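Putative fimbrium tip subunit Fim1F (Parabacteroides distasonis, PDB 3R4R) is a putative component of the fimbrial tip, part of the filamentous cell-surface appendages that mediate adhesion and biofilm formation. Local coordinates at residues 13-19 and 82-88; 52-58 and 114-120; 62-66 and 107-112. All coordinates share one frame; numbering follows the deposited sequence.

Contact 1: residues 13-19 and 82-88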
loop_
_atom_site.group_PDB
_atom_site.type_symbol
_atom_site.label_atom_id
_atom_site.label_comp_id
_atom_site.label_asym_id
_atom_site.label_seq_id
_atom_site.Cartn_x
_atom_site.Cartn_y
_atom_site.Cartn_z
ATOM N N SER A 13 23.676 22.509 -7.445
ATOM C CA SER A 13 22.310 22.351 -6.916
ATOM C C SER A 13 21.284 22.072 -8.038
ATOM O O SER A 13 21.125 22.880 -8.959
ATOM C CB SER A 13 21.904 23.612 -6.151
ATOM O OG SER A 13 20.578 23.615 -5.648
ATOM N N PHE A 14 20.570 20.945 -7.924
ATOM C CA PHE A 14 19.541 20.530 -8.876
ATOM C C PHE A 14 18.149 20.646 -8.350
ATOM O O PHE A 14 17.906 20.547 -7.148
ATOM C CB PHE A 14 19.723 19.062 -9.284
ATOM C CG PHE A 14 20.914 18.781 -10.142
ATOM C CD1 PHE A 14 22.145 18.488 -9.572
ATOM C CD2 PHE A 14 20.805 18.780 -11.523
ATOM C CE1 PHE A 14 23.254 18.229 -10.373
ATOM C CE2 PHE A 14 21.913 18.523 -12.324
ATOM C CZ PHE A 14 23.132 18.250 -11.745
ATOM N N ASP A 15 17.214 20.768 -9.283
ATOM C CA ASP A 15 15.787 20.720 -9.030
ATOM C C ASP A 15 15.196 19.617 -9.914
ATOM O O ASP A 15 15.396 19.603 -11.129
ATOM C CB ASP A 15 15.093 22.075 -9.234
ATOM C CG ASP A 15 15.436 23.145 -8.201
ATOM O OD1 ASP A 15 16.617 23.208 -7.762
ATOM O OD2 ASP A 15 14.552 23.983 -7.902
HETATM N N MSE A 16 14.529 18.658 -9.281
HETATM C CA MSE A 16 13.942 17.493 -9.940
HETATM C C MSE A 16 12.443 17.606 -10.087
HETATM O O MSE A 16 11.751 17.991 -9.142
HETATM C CB MSE A 16 14.255 16.207 -9.140
HETATM C CG MSE A 16 15.740 15.805 -9.156
HETATM SE SE MSE A 16 16.235 14.222 -8.062
HETATM C CE MSE A 16 14.924 12.935 -8.766
ATOM N N SER A 17 11.944 17.242 -11.281
ATOM C CA SER A 17 10.517 17.126 -11.575
ATOM C C SER A 17 10.116 15.679 -11.304
ATOM O O SER A 17 10.705 14.764 -11.888
ATOM C CB SER A 17 10.201 17.571 -13.000
ATOM O OG SER A 17 10.537 18.931 -13.222
ATOM N N LEU A 18 9.172 15.469 -10.369
ATOM C CA LEU A 18 8.750 14.147 -9.912
ATOM C C LEU A 18 7.293 13.858 -10.272
ATOM O O LEU A 18 6.425 14.698 -10.030
ATOM C CB LEU A 18 8.930 14.114 -8.379
ATOM C CG LEU A 18 9.419 12.809 -7.726
ATOM C CD1 LEU A 18 10.917 12.629 -7.931
ATOM C CD2 LEU A 18 9.198 12.846 -6.228
ATOM N N VAL A 19 7.013 12.672 -10.842
ATOM C CA VAL A 19 5.642 12.269 -11.193
ATOM C C VAL A 19 5.291 10.993 -10.398
ATOM O O VAL A 19 5.956 9.975 -10.581
ATOM C CB VAL A 19 5.444 12.079 -12.719
ATOM C CG1 VAL A 19 4.067 11.497 -13.039
ATOM C CG2 VAL A 19 5.648 13.394 -13.465
ATOM N N GLU A 82 2.146 15.611 -9.446
ATOM C CA GLU A 82 3.417 16.208 -9.850
ATOM C C GLU A 82 4.040 16.922 -8.667
ATOM O O GLU A 82 3.330 17.625 -7.947
ATOM C CB GLU A 82 3.245 17.171 -11.031
ATOM C CG GLU A 82 2.841 16.551 -12.355
ATOM C CD GLU A 82 2.960 17.504 -13.533
ATOM O OE1 GLU A 82 3.771 18.458 -13.462
ATOM O OE2 GLU A 82 2.321 17.228 -14.572
ATOM N N LEU A 83 5.352 16.733 -8.456
ATOM C CA LEU A 83 6.121 17.361 -7.383
ATOM C C LEU A 83 7.439 17.890 -7.860
ATOM O O LEU A 83 8.029 17.348 -8.791
ATOM C CB LEU A 83 6.404 16.371 -6.237
ATOM C CG LEU A 83 5.249 15.875 -5.397
ATOM C CD1 LEU A 83 5.743 14.879 -4.390
ATOM C CD2 LEU A 83 4.593 17.016 -4.665
ATOM N N GLN A 84 7.923 18.926 -7.173
ATOM C CA GLN A 84 9.225 19.529 -7.387
ATOM C C GLN A 84 10.123 19.300 -6.184
ATOM O O GLN A 84 9.715 19.546 -5.051
ATOM C CB GLN A 84 9.090 21.030 -7.671
ATOM C CG GLN A 84 8.861 21.387 -9.135
ATOM C CD GLN A 84 10.156 21.486 -9.917
ATOM O OE1 GLN A 84 10.432 20.685 -10.818
ATOM N NE2 GLN A 84 10.975 22.490 -9.598
ATOM N N LEU A 85 11.308 18.742 -6.436
ATOM C CA LEU A 85 12.418 18.586 -5.492
ATOM C C LEU A 85 13.381 19.715 -5.717
ATOM O O LEU A 85 14.129 19.642 -6.683
ATOM C CB LEU A 85 13.151 17.217 -5.615
ATOM C CG LEU A 85 12.533 15.931 -5.120
ATOM C CD1 LEU A 85 11.199 15.694 -5.713
ATOM C CD2 LEU A 85 13.381 14.791 -5.511
ATOM N N GLU A 86 13.311 20.795 -4.918
ATOM C CA GLU A 86 14.244 21.920 -5.024
ATOM C C GLU A 86 15.482 21.681 -4.176
ATOM O O GLU A 86 15.389 21.130 -3.079
ATOM C CB GLU A 86 13.620 23.271 -4.612
ATOM C CG GLU A 86 12.357 23.725 -5.338
ATOM C CD GLU A 86 11.028 23.221 -4.815
ATOM O OE1 GLU A 86 11.013 22.275 -3.993
ATOM O OE2 GLU A 86 9.994 23.813 -5.198
ATOM N N GLY A 87 16.620 22.136 -4.685
ATOM C CA GLY A 87 17.904 22.126 -4.003
ATOM C C GLY A 87 18.511 20.796 -3.623
ATOM O O GLY A 87 18.967 20.640 -2.485
ATOM N N VAL A 88 18.568 19.849 -4.574
ATOM C CA VAL A 88 19.256 18.573 -4.353
ATOM C C VAL A 88 20.750 18.878 -4.565
ATOM O O VAL A 88 21.135 19.306 -5.659
ATOM C CB VAL A 88 18.706 17.424 -5.231
ATOM C CG1 VAL A 88 19.467 16.125 -4.973
ATOM C CG2 VAL A 88 17.206 17.241 -4.995
#
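Phe-14 faces both Gly-87 and Val-88, and this two-against-one register defines a G1 beta bulge in an otherwise regular antiparallel pairing of strands 12-21 and 78-90. Val-88 N donates to Phe-14 O at 2.7 Å, in the carbonyl plane, whereas Gly-87 N approaches the same oxygen at too poor an angle. It turns instead to Asp-15 OD1, a straight bond (175°) of 3.3 Å that meets the carboxylate from above its plane. Asp-15 OD2 meanwhile lies 3.4 Å from Glu-86 CG, but the charged oxygens of the two acids stay apart, their carboxylate planes nearly perpendicular (81°). Beyond the bulge, Met-16 with Leu-85 and Leu-18 with Leu-83 are hydrogen-bonded pairs, each closed by two backbone bonds. Their side chains share one face with Val-88. There Leu-85 straddles two partners: its CD1 methyl meets Leu-18 CD2 at 3.5 Å, and its CD2 methyl lies 3.9 Å from SE of Met-16, a selenomethionine. Val-49 and Val-51 of strand 46-52 cover Leu-85, and Met-16, Leu-18 and Leu-85 are all buried, consistent with the inner face of a beta sandwich. Strand 161-179 pairs with the other edge of 12-21, through backbone bonds of Ser-17 and Val-19 to Val-161; the strand thus inserted lies in a segment inferred to be propeptide. The opposite face is more polar. The Gln-84 chain folds back at chi2 (-85°), bringing OE1 to 3.0 Å from Ser-17 OG, with the hydroxyl nearly along the C=O axis. Replacing Ser-17 by an alanine would probably leave the Gln-84 amide without its hydroxyl mate and free to turn. On the same face, Val-19 CG2 comes to 4.4 Å from Glu-82 CG.

Contact 2: residues 52-58 and 114-120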
loop_
_atom_site.group_PDB
_atom_site.type_symbol
_atom_site.label_atom_id
_atom_site.label_comp_id
_atom_site.label_asym_id
_atom_site.label_seq_id
_atom_site.Cartn_x
_atom_site.Cartn_y
_atom_site.Cartn_z
ATOM N N PHE A 52 18.935 9.083 -2.855
ATOM C CA PHE A 52 20.144 8.373 -2.432
ATOM C C PHE A 52 21.189 8.313 -3.512
ATOM O O PHE A 52 20.826 8.200 -4.685
ATOM C CB PHE A 52 19.811 6.919 -2.025
ATOM C CG PHE A 52 18.734 6.756 -0.994
ATOM C CD1 PHE A 52 19.047 6.717 0.360
ATOM C CD2 PHE A 52 17.403 6.591 -1.373
ATOM C CE1 PHE A 52 18.047 6.559 1.319
ATOM C CE2 PHE A 52 16.402 6.428 -0.416
ATOM C CZ PHE A 52 16.729 6.413 0.924
ATOM N N ASP A 53 22.480 8.248 -3.115
ATOM C CA ASP A 53 23.573 8.079 -4.077
ATOM C C ASP A 53 23.731 6.568 -4.419
ATOM O O ASP A 53 22.947 5.744 -3.938
ATOM C CB ASP A 53 24.902 8.693 -3.561
ATOM C CG ASP A 53 25.499 8.173 -2.257
ATOM O OD1 ASP A 53 25.165 7.041 -1.853
ATOM O OD2 ASP A 53 26.393 8.848 -1.707
ATOM N N LYS A 54 24.743 6.213 -5.233
ATOM C CA LYS A 54 25.006 4.836 -5.651
ATOM C C LYS A 54 25.321 3.913 -4.441
ATOM O O LYS A 54 25.019 2.723 -4.504
ATOM C CB LYS A 54 26.176 4.778 -6.666
ATOM C CG LYS A 54 27.550 5.218 -6.174
ATOM C CD LYS A 54 28.621 4.892 -7.217
ATOM C CE LYS A 54 30.034 5.177 -6.760
ATOM N NZ LYS A 54 31.033 4.803 -7.806
ATOM N N ASP A 55 25.895 4.468 -3.353
ATOM C CA ASP A 55 26.313 3.736 -2.156
ATOM C C ASP A 55 25.161 3.580 -1.117
ATOM O O ASP A 55 25.380 2.953 -0.069
ATOM C CB ASP A 55 27.503 4.481 -1.508
ATOM C CG ASP A 55 28.683 4.755 -2.446
ATOM O OD1 ASP A 55 28.914 3.939 -3.367
ATOM O OD2 ASP A 55 29.395 5.768 -2.231
ATOM N N GLY A 56 23.960 4.107 -1.431
ATOM C CA GLY A 56 22.783 4.067 -0.562
ATOM C C GLY A 56 22.715 5.147 0.516
ATOM O O GLY A 56 21.921 5.058 1.461
ATOM N N LYS A 57 23.532 6.179 0.387
ATOM C CA LYS A 57 23.570 7.260 1.367
ATOM C C LYS A 57 22.518 8.297 0.983
ATOM O O LYS A 57 22.501 8.748 -0.170
ATOM C CB LYS A 57 25.000 7.869 1.441
ATOM C CG LYS A 57 25.200 8.914 2.523
ATOM C CD LYS A 57 26.634 9.452 2.491
ATOM C CE LYS A 57 26.907 10.501 3.546
ATOM N NZ LYS A 57 28.320 10.975 3.516
ATOM N N ARG A 58 21.646 8.677 1.927
ATOM C CA ARG A 58 20.622 9.662 1.610
ATOM C C ARG A 58 21.288 11.017 1.487
ATOM O O ARG A 58 22.006 11.428 2.396
ATOM C CB ARG A 58 19.481 9.674 2.644
ATOM C CG ARG A 58 18.255 10.476 2.167
ATOM C CD ARG A 58 17.174 10.546 3.212
ATOM N NE ARG A 58 17.620 11.223 4.436
ATOM C CZ ARG A 58 16.898 11.297 5.550
ATOM N NH1 ARG A 58 15.724 10.683 5.631
ATOM N NH2 ARG A 58 17.378 11.923 6.616
ATOM N N PHE A 114 10.598 8.890 9.051
ATOM C CA PHE A 114 11.768 8.437 8.275
ATOM C C PHE A 114 12.891 9.474 8.225
ATOM O O PHE A 114 13.945 9.218 7.611
ATOM C CB PHE A 114 11.314 8.129 6.834
ATOM C CG PHE A 114 9.944 7.488 6.747
ATOM C CD1 PHE A 114 9.756 6.160 7.095
ATOM C CD2 PHE A 114 8.847 8.211 6.306
ATOM C CE1 PHE A 114 8.485 5.589 7.076
ATOM C CE2 PHE A 114 7.573 7.633 6.276
ATOM C CZ PHE A 114 7.408 6.322 6.663
ATOM N N ASP A 115 12.672 10.641 8.863
ATOM C CA ASP A 115 13.591 11.776 8.846
ATOM C C ASP A 115 14.988 11.468 9.413
ATOM O O ASP A 115 15.951 12.094 8.959
ATOM C CB ASP A 115 13.015 12.945 9.651
ATOM C CG ASP A 115 11.826 13.610 9.016
ATOM O OD1 ASP A 115 11.403 13.164 7.940
ATOM O OD2 ASP A 115 11.353 14.609 9.564
ATOM N N ASN A 116 15.108 10.540 10.355
ATOM C CA ASN A 116 16.393 10.205 10.962
ATOM C C ASN A 116 17.065 9.010 10.259
ATOM O O ASN A 116 18.113 8.560 10.726
ATOM C CB ASN A 116 16.219 9.896 12.466
ATOM C CG ASN A 116 15.181 8.831 12.759
ATOM O OD1 ASN A 116 14.180 8.651 12.031
ATOM N ND2 ASN A 116 15.358 8.159 13.891
ATOM N N LEU A 117 16.482 8.492 9.160
ATOM C CA LEU A 117 17.034 7.343 8.411
ATOM C C LEU A 117 18.064 7.882 7.402
ATOM O O LEU A 117 17.717 8.563 6.446
ATOM C CB LEU A 117 15.909 6.531 7.740
ATOM C CG LEU A 117 14.781 6.033 8.657
ATOM C CD1 LEU A 117 13.734 5.295 7.854
ATOM C CD2 LEU A 117 15.313 5.134 9.784
ATOM N N THR A 118 19.345 7.642 7.678
ATOM C CA THR A 118 20.455 8.240 6.936
ATOM C C THR A 118 20.963 7.339 5.776
ATOM O O THR A 118 21.741 7.827 4.947
ATOM C CB THR A 118 21.595 8.524 7.907
ATOM O OG1 THR A 118 21.911 7.312 8.576
ATOM C CG2 THR A 118 21.211 9.550 8.966
ATOM N N THR A 119 20.532 6.063 5.710
ATOM C CA THR A 119 20.906 5.129 4.634
ATOM C C THR A 119 19.696 4.322 4.190
ATOM O O THR A 119 18.807 4.086 4.996
ATOM C CB THR A 119 22.054 4.167 5.047
ATOM O OG1 THR A 119 21.640 3.302 6.118
ATOM C CG2 THR A 119 23.357 4.891 5.372
ATOM N N TYR A 120 19.694 3.850 2.931
ATOM C CA TYR A 120 18.634 2.995 2.407
ATOM C C TYR A 120 18.712 1.588 3.045
ATOM O O TYR A 120 17.749 1.158 3.664
ATOM C CB TYR A 120 18.683 2.902 0.870
ATOM C CG TYR A 120 17.561 2.061 0.298
ATOM C CD1 TYR A 120 16.258 2.549 0.235
ATOM C CD2 TYR A 120 17.805 0.796 -0.214
ATOM C CE1 TYR A 120 15.220 1.773 -0.280
ATOM C CE2 TYR A 120 16.778 0.018 -0.745
ATOM C CZ TYR A 120 15.490 0.516 -0.788
ATOM O OH TYR A 120 14.477 -0.243 -1.324
#
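Arg-58 reaches from the end of a hairpin loop into the curve of residues 114-118, meeting main-chain oxygens through CB, CD, NE and the guanidinium. Its CB lies 3.7 Å from Thr-118 O, which also accepts the Arg-58 backbone N-H. With CG anti to the backbone N (chi1 -167°), the chain runs out along the opposing loop; CD passes Leu-117 O, Arg-58 NE lies 3.3 Å from Leu-117 O at an angle too poor for a bond, and a bend at chi3 (62°) lays the guanidinium flat beneath that carbonyl. Leu-117 O stands 2.9 Å above the guanidinium plane and over its centre, so none of the N-H groups points at it, and the attraction is probably electrostatic. At the edge, NH2 makes a nearly straight bond (177°) of 2.7 Å to Asp-115 O, which lies in the guanidinium plane. NH1 has a weak bond to Phe-114 O and a further partner in Tyr-127 OH. Phe-114 O also accepts Leu-117 N, closing a type I turn. The other loop is a turn as well: residues 53-56 form type I, and Gly-56, its last residue, has positive phi, consistent with a 3:5 hairpin with a G1 bulge joining strands 46-52 and 58-65. Gly-56 O takes Tyr-120 N at 2.9 Å, and together with Arg-58 N to Thr-118 O this makes the single bridge pairing Lys-57 with Thr-119. Beyond it Tyr-120 CB sits over the Phe-52 face, 3.9 Å from the ring centroid, and the tyrosine turns its ring edge to the same phenylalanine in a T-shaped pair.

Contact 3: residues 62-66 and 107-112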
loop_
_atom_site.group_PDB
_atom_site.type_symbol
_atom_site.label_atom_id
_atom_site.label_comp_id
_atom_site.label_asym_id
_atom_site.label_seq_id
_atom_site.Cartn_x
_atom_site.Cartn_y
_atom_site.Cartn_z
ATOM N N LYS A 62 12.536 15.297 1.596
ATOM C CA LYS A 62 11.559 16.365 1.788
ATOM C C LYS A 62 10.234 15.729 2.088
ATOM O O LYS A 62 9.915 14.651 1.565
ATOM C CB LYS A 62 11.498 17.299 0.557
ATOM C CG LYS A 62 10.475 18.418 0.617
ATOM C CD LYS A 62 10.744 19.477 -0.447
ATOM C CE LYS A 62 9.645 20.513 -0.607
ATOM N NZ LYS A 62 9.310 21.237 0.644
ATOM N N ASN A 63 9.482 16.377 2.985
ATOM C CA ASN A 63 8.145 15.975 3.386
ATOM C C ASN A 63 7.169 16.955 2.806
ATOM O O ASN A 63 7.258 18.156 3.107
ATOM C CB ASN A 63 8.035 15.878 4.914
ATOM C CG ASN A 63 8.917 14.793 5.487
ATOM O OD1 ASN A 63 8.983 13.650 4.995
ATOM N ND2 ASN A 63 9.577 15.112 6.570
ATOM N N PHE A 64 6.305 16.451 1.894
ATOM C CA PHE A 64 5.233 17.203 1.212
ATOM C C PHE A 64 3.900 16.968 1.851
ATOM O O PHE A 64 3.647 15.871 2.342
ATOM C CB PHE A 64 5.122 16.819 -0.268
ATOM C CG PHE A 64 6.352 17.082 -1.091
ATOM C CD1 PHE A 64 7.364 16.126 -1.187
ATOM C CD2 PHE A 64 6.464 18.243 -1.844
ATOM C CE1 PHE A 64 8.480 16.353 -1.986
ATOM C CE2 PHE A 64 7.571 18.459 -2.656
ATOM C CZ PHE A 64 8.573 17.514 -2.726
ATOM N N TYR A 65 3.027 17.984 1.816
ATOM C CA TYR A 65 1.680 17.917 2.378
ATOM C C TYR A 65 0.670 18.339 1.289
ATOM O O TYR A 65 1.080 18.659 0.177
ATOM C CB TYR A 65 1.591 18.761 3.659
ATOM C CG TYR A 65 2.468 18.175 4.748
ATOM C CD1 TYR A 65 2.011 17.136 5.557
ATOM C CD2 TYR A 65 3.788 18.589 4.909
ATOM C CE1 TYR A 65 2.831 16.567 6.543
ATOM C CE2 TYR A 65 4.613 18.029 5.891
ATOM C CZ TYR A 65 4.132 17.010 6.698
ATOM O OH TYR A 65 4.932 16.442 7.664
ATOM N N SER A 66 -0.639 18.252 1.579
ATOM C CA SER A 66 -1.727 18.462 0.600
ATOM C C SER A 66 -1.577 19.777 -0.208
ATOM O O SER A 66 -1.887 19.754 -1.396
ATOM C CB SER A 66 -3.099 18.454 1.268
ATOM O OG SER A 66 -3.213 19.414 2.304
ATOM N N ASN A 107 3.451 10.387 6.894
ATOM C CA ASN A 107 4.000 11.531 7.631
ATOM C C ASN A 107 3.201 11.842 8.893
ATOM O O ASN A 107 2.052 11.443 9.022
ATOM C CB ASN A 107 4.039 12.831 6.755
ATOM C CG ASN A 107 4.904 12.840 5.521
ATOM O OD1 ASN A 107 5.611 11.884 5.208
ATOM N ND2 ASN A 107 4.856 13.944 4.780
ATOM N N ASN A 108 3.842 12.557 9.821
ATOM C CA ASN A 108 3.259 13.123 11.023
ATOM C C ASN A 108 2.764 14.531 10.642
ATOM O O ASN A 108 2.875 14.910 9.474
ATOM C CB ASN A 108 4.289 13.113 12.180
ATOM C CG ASN A 108 4.840 11.782 12.620
ATOM O OD1 ASN A 108 6.032 11.670 12.934
ATOM N ND2 ASN A 108 4.016 10.757 12.703
ATOM N N ALA A 109 2.276 15.323 11.589
ATOM C CA ALA A 109 1.774 16.660 11.284
ATOM C C ALA A 109 2.793 17.573 10.562
ATOM O O ALA A 109 2.397 18.222 9.599
ATOM C CB ALA A 109 1.363 17.347 12.567
ATOM N N ASN A 110 4.078 17.643 11.030
ATOM C CA ASN A 110 5.123 18.543 10.515
ATOM C C ASN A 110 6.385 17.826 9.993
ATOM O O ASN A 110 7.298 18.467 9.458
ATOM C CB ASN A 110 5.590 19.490 11.661
ATOM C CG ASN A 110 4.502 20.102 12.508
ATOM O OD1 ASN A 110 4.509 19.942 13.738
ATOM N ND2 ASN A 110 3.504 20.735 11.874
ATOM N N ASN A 111 6.481 16.528 10.210
ATOM C CA ASN A 111 7.666 15.759 9.834
ATOM C C ASN A 111 7.271 14.330 9.500
ATOM O O ASN A 111 6.087 14.020 9.545
ATOM C CB ASN A 111 8.728 15.791 10.989
ATOM C CG ASN A 111 8.391 15.086 12.308
ATOM O OD1 ASN A 111 7.260 14.696 12.596
ATOM N ND2 ASN A 111 9.391 14.921 13.161
ATOM N N SER A 112 8.243 13.442 9.191
ATOM C CA SER A 112 7.904 12.042 8.935
ATOM C C SER A 112 8.654 11.124 9.906
ATOM O O SER A 112 9.713 11.504 10.420
ATOM C CB SER A 112 8.211 11.640 7.497
ATOM O OG SER A 112 9.561 11.239 7.324
#
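Tyr-65, Asn-63 and Asn-107 bury most of the surface here, with ND2 of a steeply tilted Asn-107 amide standing over one face of the tyrosine ring, the two planes 68° apart. That ND2 lies 3.7 Å from Tyr-65 CZ, and Asn-107 CB packs near Tyr-65 CE1. ND2 is committed to Cys-47 O of strand 46-52, which fixes the rotation of the amide; Phe-64 O is also close, but the angle is poor. The tyrosine, with CG beside its backbone N (chi1 -66°), swings its ring out to the bend of residues 108-111, a loop drawn together by a bond of 2.7 Å from Asn-108 N to Asn-111 O. At its end, Tyr-65 OH donates to Asn-108 O at 3.1 Å, entering about 41° out of the carbonyl plane. Ala-109 O lies 3.5 Å from Tyr-65 CE1, and Asn-108 O is near the same carbon. Asn-63, two residues earlier on the strand, points toward the loop and completes the contact. Its CB touches Asn-107 ND2, and its OD1 rests 3.3 Å from Ser-112 CB, while its amide is held elsewhere at both atoms: OD1 accepts from His-48 ND1, and ND2 donates to Asp-115 OD1. That carboxylate oxygen also bonds Ser-112 OG. Asparagine side chains fastened to strand and loop in this way pack the long connection after strand 96-104 against strand 58-65, a polar loop laid beside the sheet, consistent with the transthyretin-like beta-sandwich described for this FimA/Mfa1-family protein.

How the contacts relate
Contact 1 is the regular sheet interface: backbone ladders at its centre, with an apolar inner face and a more polar outer one. Contacts 2 and 3 instead fasten one long loop, leaving strand 96-104, to the hairpin of strands 46-52 and 58-65: contact 2 at the hairpin's turn, contact 3 further down its second strand. All three are partly buried, but contact 1 alone has a whole apolar face buried; the other two rely on carbonyls gripped by side chains, arginine in one, tyrosine in the other. Contacts 2 and 3 meet through Asp-115 and Asn-63. Phe-64 of contact 3 packs on Leu-83 of contact 1, whereas contacts 1 and 2 do not touch, their centres about 17 Å apart.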